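Local coordinates for protein putative adhesin (Bacteroides fragilis NCTC 9343, PDB 3PET) that is of unproven function but, as a putative lipoprotein adhesin with a right-handed beta-helix fold, probably takes part in cell adhesion, at residues 197-203 with 215-221; 145-151 with 166-172. All blocks are in the same frame, centred on the assembly; numbering follows the deposited sequence.

Interaction 1 of 2, residues 197-203 with 215-221; sequences GSIKYKG and VGTIKNI
Tyr201 and Asn220 meet face to backbone: the CA of Asn220 sits over the middle of the phenol ring, 3.9 Å from its centroid, a CH-pi contact between bridge partners on the two parallel strands. The ring reaches this place because CG of Tyr201 stands between its own backbone N and carbonyl carbon (chi1 64°), which turns the side chain toward the strand alongside. At the rim of the ring, near its plane, CG2 of Ile218 lies 3.8 Å from CE1. The carboxamide of Asn220 lies nearly parallel to the ring, 11° from its plane, and its ND2 is gripped by two carbonyls, Tyr201 O at 2.9 Å and Gly203 O at 2.8 Å, both close to the amide plane. This double hold fixes the amide's rotation. Strands 199-202 and 218-220 run parallel, as successive turns of a right-handed beta-helix do, and 218-220 belongs to the last turn before the C terminus. Ile221, the terminal residue, continues the ladder: its N also donates to Tyr201 O, arriving on the other face of that carbonyl from Asn220 ND2. Its side chain lies across the aliphatic parts of two lysines, CG1 being 4.1 Å from Lys200 CB and CD1 4.0 Å from Lys202 CG. A water joins the terminal O of Ile221 to Gly203 N. At the other end of the pairing, Ser198 OG accepts a nearly straight bond from Thr217 N (3.1 Å, 173° at the hydrogen), while the N-H of Ser198 is taken by OD1 of Asp180, in the preceding turn.

Interaction 2 of 2, residues 145-151 with 166-172; sequences EGTAQIA and LRANAVE
Arg167 extends its guanidinium back over the neighbouring coil of the right-handed beta-helix, where 145-151 and 166-172 are stacked in parallel and bend together at a corner. NH2 forms a salt bridge with Glu145 OE2 at 2.7 Å; the carboxylate oxygen lies at the guanidinium edge, but the hydrogen bond is weak because it is bent to 126°. Beneath the flat group, Gly146 O faces the centre of the guanidinium, 3.4 Å from its plane. That same oxygen accepts the backbone N-H of Arg167, so one carbonyl oxygen both takes a bond from the main chain and lies against the face of the side chain of the same residue. Bends at chi2 and chi3 fold the arginine back to do this, and CG2 of Thr147 rests near NH1. At the turn itself the amides of Gln149 and Asn169 lie side by side and point the same way, their planes 50° apart; Asn169 ND2 donates to Gln149 OE1 at 2.7 Å, arriving above the plane of that carbonyl.

On the inner face the side-chain contacts are apolar. The methyl of Ala151 touches both CB of Ala168 and CD2 of Leu166, each 3.9 Å away, while Ala148 adds its own methyl to the same group. The alanine methyls and the leucine branch thus meet on the inner side of the corner.

A second shell holds the pieces in place. Leu166 also packs on Leu132, and Val171 on Cys183, Ala185 and Ile189 of the following coil. Asn165 O takes a weak bond from Arg167 NH2, and the acid is positioned for the arginine by its other carboxylate oxygen, Glu145 OE1, which accepts the N-H of Ser126 in the preceding coil.

Followed from the N terminus, the chain meets interaction 2 first: after 145-151 it passes through 14 residues, including most of strand 161-168, and returns beside itself at 166-172, closing one circuit of the beta-helix. Interaction 1 opens later, at 197-203, and closes after 11 residues, part of them strand 207-212, at the C-terminal 215-221. The two loops therefore follow in series and neither nest nor cross. Interaction 2 ties a corner between faces of the coil stack, whereas interaction 1 joins the last strands of one face at the C-terminal end. Their centres are about 16 Å apart and their nearest atoms about 6 Å, without touching; strand 181-185 lies between them, pairing with 161-168 and 199-202.

Interaction 1 of 2, residues 197-203 with 215-221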
loop_
_atom_site.group_PDB
_atom_site.type_symbol
_atom_site.label_atom_id
_atom_site.label_comp_id
_atom_site.label_asym_id
_atom_site.label_seq_id
_atom_site.Cartn_x
_atom_site.Cartn_y
_atom_site.Cartn_z
ATOM N N GLY A 197 11.400 1.132 2.798
ATOM C CA GLY A 197 11.761 0.277 1.678
ATOM C C GLY A 197 13.012 0.792 1.011
ATOM O O GLY A 197 13.464 1.916 1.285
ATOM N N SER A 198 13.556 -0.031 0.125
ATOM C CA SER A 198 14.836 0.192 -0.519
ATOM C C SER A 198 14.780 0.296 -2.020
ATOM O O SER A 198 13.849 -0.203 -2.643
ATOM C CB SER A 198 15.771 -0.958 -0.162
ATOM O OG SER A 198 15.903 -1.036 1.248
ATOM N N ILE A 199 15.823 0.902 -2.603
ATOM C CA ILE A 199 15.987 0.989 -4.066
ATOM C C ILE A 199 17.228 0.169 -4.441
ATOM O O ILE A 199 18.321 0.415 -3.932
ATOM C CB ILE A 199 16.046 2.450 -4.603
ATOM C CG1 ILE A 199 14.729 3.211 -4.261
ATOM C CG2 ILE A 199 16.348 2.465 -6.112
ATOM C CD1 ILE A 199 14.741 4.715 -4.462
ATOM N N LYS A 200 17.024 -0.848 -5.283
ATOM C CA LYS A 200 18.086 -1.724 -5.760
ATOM C C LYS A 200 18.236 -1.525 -7.257
ATOM O O LYS A 200 17.248 -1.592 -7.971
ATOM C CB LYS A 200 17.791 -3.199 -5.424
ATOM C CG LYS A 200 18.012 -3.557 -3.949
ATOM C CD LYS A 200 17.292 -4.841 -3.547
ATOM C CE LYS A 200 15.792 -4.665 -3.375
ATOM N NZ LYS A 200 15.134 -5.921 -2.923
ATOM N N TYR A 201 19.449 -1.241 -7.729
ATOM C CA TYR A 201 19.603 -1.042 -9.167
ATOM C C TYR A 201 20.723 -1.898 -9.742
ATOM O O TYR A 201 21.824 -1.974 -9.173
ATOM C CB TYR A 201 19.845 0.451 -9.496
ATOM C CG TYR A 201 21.132 1.024 -8.930
ATOM C CD1 TYR A 201 21.177 1.550 -7.643
ATOM C CD2 TYR A 201 22.289 1.096 -9.704
ATOM C CE1 TYR A 201 22.362 2.075 -7.119
ATOM C CE2 TYR A 201 23.471 1.637 -9.197
ATOM C CZ TYR A 201 23.502 2.125 -7.909
ATOM O OH TYR A 201 24.682 2.618 -7.407
ATOM N N LYS A 202 20.446 -2.512 -10.890
ATOM C CA LYS A 202 21.425 -3.236 -11.680
ATOM C C LYS A 202 22.121 -2.214 -12.573
ATOM O O LYS A 202 21.588 -1.105 -12.769
ATOM C CB LYS A 202 20.732 -4.318 -12.557
ATOM C CG LYS A 202 20.100 -5.484 -11.796
ATOM C CD LYS A 202 19.543 -6.489 -12.793
ATOM C CE LYS A 202 18.681 -7.551 -12.163
ATOM N NZ LYS A 202 18.009 -8.400 -13.193
ATOM N N GLY A 203 23.283 -2.588 -13.100
ATOM C CA GLY A 203 24.061 -1.782 -14.036
ATOM C C GLY A 203 25.245 -1.064 -13.429
ATOM O O GLY A 203 25.462 -1.116 -12.219
ATOM N N VAL A 215 13.504 4.750 5.739
ATOM C CA VAL A 215 13.928 3.503 6.398
ATOM C C VAL A 215 14.192 2.516 5.285
ATOM O O VAL A 215 13.259 1.966 4.709
ATOM C CB VAL A 215 12.889 2.996 7.463
ATOM C CG1 VAL A 215 13.395 1.752 8.190
ATOM C CG2 VAL A 215 12.554 4.094 8.463
ATOM N N GLY A 216 15.453 2.387 4.931
ATOM C CA GLY A 216 15.881 1.532 3.841
ATOM C C GLY A 216 17.149 2.055 3.204
ATOM O O GLY A 216 17.657 3.110 3.572
ATOM N N THR A 217 17.628 1.370 2.196
ATOM C CA THR A 217 18.879 1.789 1.574
ATOM C C THR A 217 18.816 1.796 0.041
ATOM O O THR A 217 17.789 1.458 -0.551
ATOM C CB THR A 217 20.001 0.868 2.072
ATOM O OG1 THR A 217 21.250 1.466 1.731
ATOM C CG2 THR A 217 19.889 -0.563 1.501
ATOM N N ILE A 218 19.926 2.228 -0.581
ATOM C CA ILE A 218 20.120 2.259 -2.030
ATOM C C ILE A 218 21.320 1.365 -2.267
ATOM O O ILE A 218 22.376 1.582 -1.675
ATOM C CB ILE A 218 20.286 3.696 -2.609
ATOM C CG1 ILE A 218 19.060 4.576 -2.259
ATOM C CG2 ILE A 218 20.534 3.643 -4.136
ATOM C CD1 ILE A 218 19.227 6.036 -2.492
ATOM N N LYS A 219 21.148 0.330 -3.068
ATOM C CA LYS A 219 22.210 -0.643 -3.297
ATOM C C LYS A 219 22.336 -1.005 -4.783
ATOM O O LYS A 219 21.333 -1.206 -5.468
ATOM C CB LYS A 219 21.878 -1.894 -2.472
ATOM C CG LYS A 219 23.004 -2.887 -2.255
ATOM C CD LYS A 219 22.466 -4.216 -1.688
ATOM C CE LYS A 219 22.033 -4.138 -0.232
ATOM N NZ LYS A 219 21.070 -5.215 0.120
ATOM N N ASN A 220 23.572 -1.108 -5.262
ATOM C CA ASN A 220 23.850 -1.556 -6.625
ATOM C C ASN A 220 23.916 -3.087 -6.582
ATOM O O ASN A 220 24.689 -3.634 -5.794
ATOM C CB ASN A 220 25.163 -0.931 -7.127
ATOM C CG ASN A 220 25.555 -1.189 -8.575
ATOM O OD1 ASN A 220 26.689 -0.914 -8.927
ATOM N ND2 ASN A 220 24.630 -1.463 -9.523
ATOM N N ILE A 221 23.085 -3.776 -7.388
ATOM C CA ILE A 221 23.011 -5.247 -7.371
ATOM C C ILE A 221 23.379 -5.863 -8.751
ATOM O O ILE A 221 23.647 -5.109 -9.708
ATOM C CB ILE A 221 21.596 -5.725 -6.897
ATOM C CG1 ILE A 221 20.465 -5.158 -7.793
ATOM C CG2 ILE A 221 21.356 -5.376 -5.414
ATOM C CD1 ILE A 221 19.280 -6.061 -7.975
ATOM O OXT ILE A 221 23.419 -7.105 -8.867
HETATM O O HOH W 1 24.368 -4.884 -12.181
#

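Interaction 2 of 2, residues 145-151 with 166-172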
loop_
_atom_site.group_PDB
_atom_site.type_symbol
_atom_site.label_atom_id
_atom_site.label_comp_id
_atom_site.label_asym_id
_atom_site.label_seq_id
_atom_site.Cartn_x
_atom_site.Cartn_y
_atom_site.Cartn_z
ATOM N N GLU A 145 9.124 -5.450 -17.656
ATOM C CA GLU A 145 10.215 -6.091 -18.381
ATOM C C GLU A 145 10.285 -5.494 -19.790
ATOM O O GLU A 145 9.255 -5.239 -20.413
ATOM C CB GLU A 145 10.046 -7.619 -18.409
ATOM C CG GLU A 145 11.209 -8.377 -19.067
ATOM C CD GLU A 145 11.144 -8.461 -20.584
ATOM O OE1 GLU A 145 10.016 -8.496 -21.116
ATOM O OE2 GLU A 145 12.207 -8.479 -21.247
ATOM N N GLY A 146 11.507 -5.276 -20.263
ATOM C CA GLY A 146 11.749 -4.729 -21.592
ATOM C C GLY A 146 12.819 -3.668 -21.592
ATOM O O GLY A 146 13.815 -3.790 -20.885
ATOM N N THR A 147 12.639 -2.638 -22.405
ATOM C CA THR A 147 13.634 -1.565 -22.507
ATOM C C THR A 147 12.954 -0.197 -22.500
ATOM O O THR A 147 11.819 -0.048 -22.954
ATOM C CB THR A 147 14.537 -1.712 -23.782
ATOM O OG1 THR A 147 13.761 -1.483 -24.966
ATOM C CG2 THR A 147 15.271 -3.054 -23.870
ATOM N N ALA A 148 13.679 0.804 -22.030
ATOM C CA ALA A 148 13.247 2.203 -22.028
ATOM C C ALA A 148 14.475 3.092 -22.157
ATOM O O ALA A 148 15.557 2.708 -21.708
ATOM C CB ALA A 148 12.486 2.528 -20.753
ATOM N N GLN A 149 14.337 4.258 -22.795
ATOM C CA GLN A 149 15.474 5.172 -22.834
ATOM C C GLN A 149 15.523 5.857 -21.472
ATOM O O GLN A 149 16.575 5.955 -20.862
ATOM C CB GLN A 149 15.362 6.173 -24.000
ATOM C CG GLN A 149 15.703 5.574 -25.368
ATOM C CD GLN A 149 17.167 5.177 -25.522
ATOM O OE1 GLN A 149 18.076 5.722 -24.880
ATOM N NE2 GLN A 149 17.427 4.210 -26.384
ATOM N N ILE A 150 14.347 6.258 -20.970
ATOM C CA ILE A 150 14.158 6.895 -19.664
ATOM C C ILE A 150 13.056 6.154 -18.921
ATOM O O ILE A 150 12.004 5.891 -19.511
ATOM C CB ILE A 150 13.819 8.425 -19.785
ATOM C CG1 ILE A 150 14.896 9.178 -20.598
ATOM C CG2 ILE A 150 13.663 9.072 -18.362
ATOM C CD1 ILE A 150 14.419 10.468 -21.292
ATOM N N ALA A 151 13.275 5.859 -17.622
ATOM C CA ALA A 151 12.251 5.240 -16.761
ATOM C C ALA A 151 12.153 6.004 -15.449
ATOM O O ALA A 151 13.119 6.052 -14.673
ATOM C CB ALA A 151 12.562 3.767 -16.505
ATOM N N LEU A 166 13.749 -4.405 -16.651
ATOM C CA LEU A 166 13.445 -3.288 -17.508
ATOM C C LEU A 166 14.749 -2.519 -17.665
ATOM O O LEU A 166 15.127 -1.775 -16.757
ATOM C CB LEU A 166 12.294 -2.408 -17.004
ATOM C CG LEU A 166 11.992 -1.241 -17.962
ATOM C CD1 LEU A 166 10.892 -1.598 -18.959
ATOM C CD2 LEU A 166 11.718 -0.018 -17.214
ATOM N N ARG A 167 15.474 -2.779 -18.778
ATOM C CA ARG A 167 16.767 -2.140 -19.064
ATOM C C ARG A 167 16.546 -0.705 -19.540
ATOM O O ARG A 167 15.995 -0.498 -20.621
ATOM C CB ARG A 167 17.571 -2.952 -20.125
ATOM C CG ARG A 167 18.030 -4.331 -19.651
ATOM C CD ARG A 167 17.754 -5.411 -20.693
ATOM N NE ARG A 167 16.537 -6.172 -20.391
ATOM C CZ ARG A 167 15.683 -6.643 -21.301
ATOM N NH1 ARG A 167 15.898 -6.436 -22.596
ATOM N NH2 ARG A 167 14.608 -7.319 -20.922
ATOM N N ALA A 168 16.939 0.285 -18.721
ATOM C CA ALA A 168 16.779 1.700 -19.067
ATOM C C ALA A 168 18.131 2.404 -19.102
ATOM O O ALA A 168 19.026 2.022 -18.349
ATOM C CB ALA A 168 15.865 2.386 -18.063
ATOM N N ASN A 169 18.282 3.435 -19.948
ATOM C CA ASN A 169 19.540 4.187 -19.949
ATOM C C ASN A 169 19.576 5.137 -18.766
ATOM O O ASN A 169 20.569 5.178 -18.064
ATOM C CB ASN A 169 19.761 4.924 -21.273
ATOM C CG ASN A 169 20.263 3.993 -22.343
ATOM O OD1 ASN A 169 21.073 3.092 -22.094
ATOM N ND2 ASN A 169 19.798 4.186 -23.548
ATOM N N ALA A 170 18.483 5.861 -18.524
ATOM C CA ALA A 170 18.358 6.809 -17.416
ATOM C C ALA A 170 17.195 6.408 -16.532
ATOM O O ALA A 170 16.100 6.117 -17.027
ATOM C CB ALA A 170 18.162 8.221 -17.948
ATOM N N VAL A 171 17.435 6.354 -15.229
ATOM C CA VAL A 171 16.385 5.991 -14.275
ATOM C C VAL A 171 16.220 7.120 -13.273
ATOM O O VAL A 171 17.213 7.659 -12.777
ATOM C CB VAL A 171 16.673 4.621 -13.564
ATOM C CG1 VAL A 171 15.733 4.369 -12.386
ATOM C CG2 VAL A 171 16.606 3.462 -14.550
ATOM N N GLU A 172 14.954 7.456 -12.958
ATOM C CA GLU A 172 14.596 8.391 -11.881
ATOM C C GLU A 172 13.700 7.610 -10.947
ATOM O O GLU A 172 12.586 7.267 -11.324
ATOM C CB GLU A 172 13.928 9.663 -12.406
ATOM C CG GLU A 172 14.874 10.527 -13.238
ATOM C CD GLU A 172 14.288 11.203 -14.465
ATOM O OE1 GLU A 172 13.048 11.368 -14.536
ATOM O OE2 GLU A 172 15.083 11.578 -15.359
#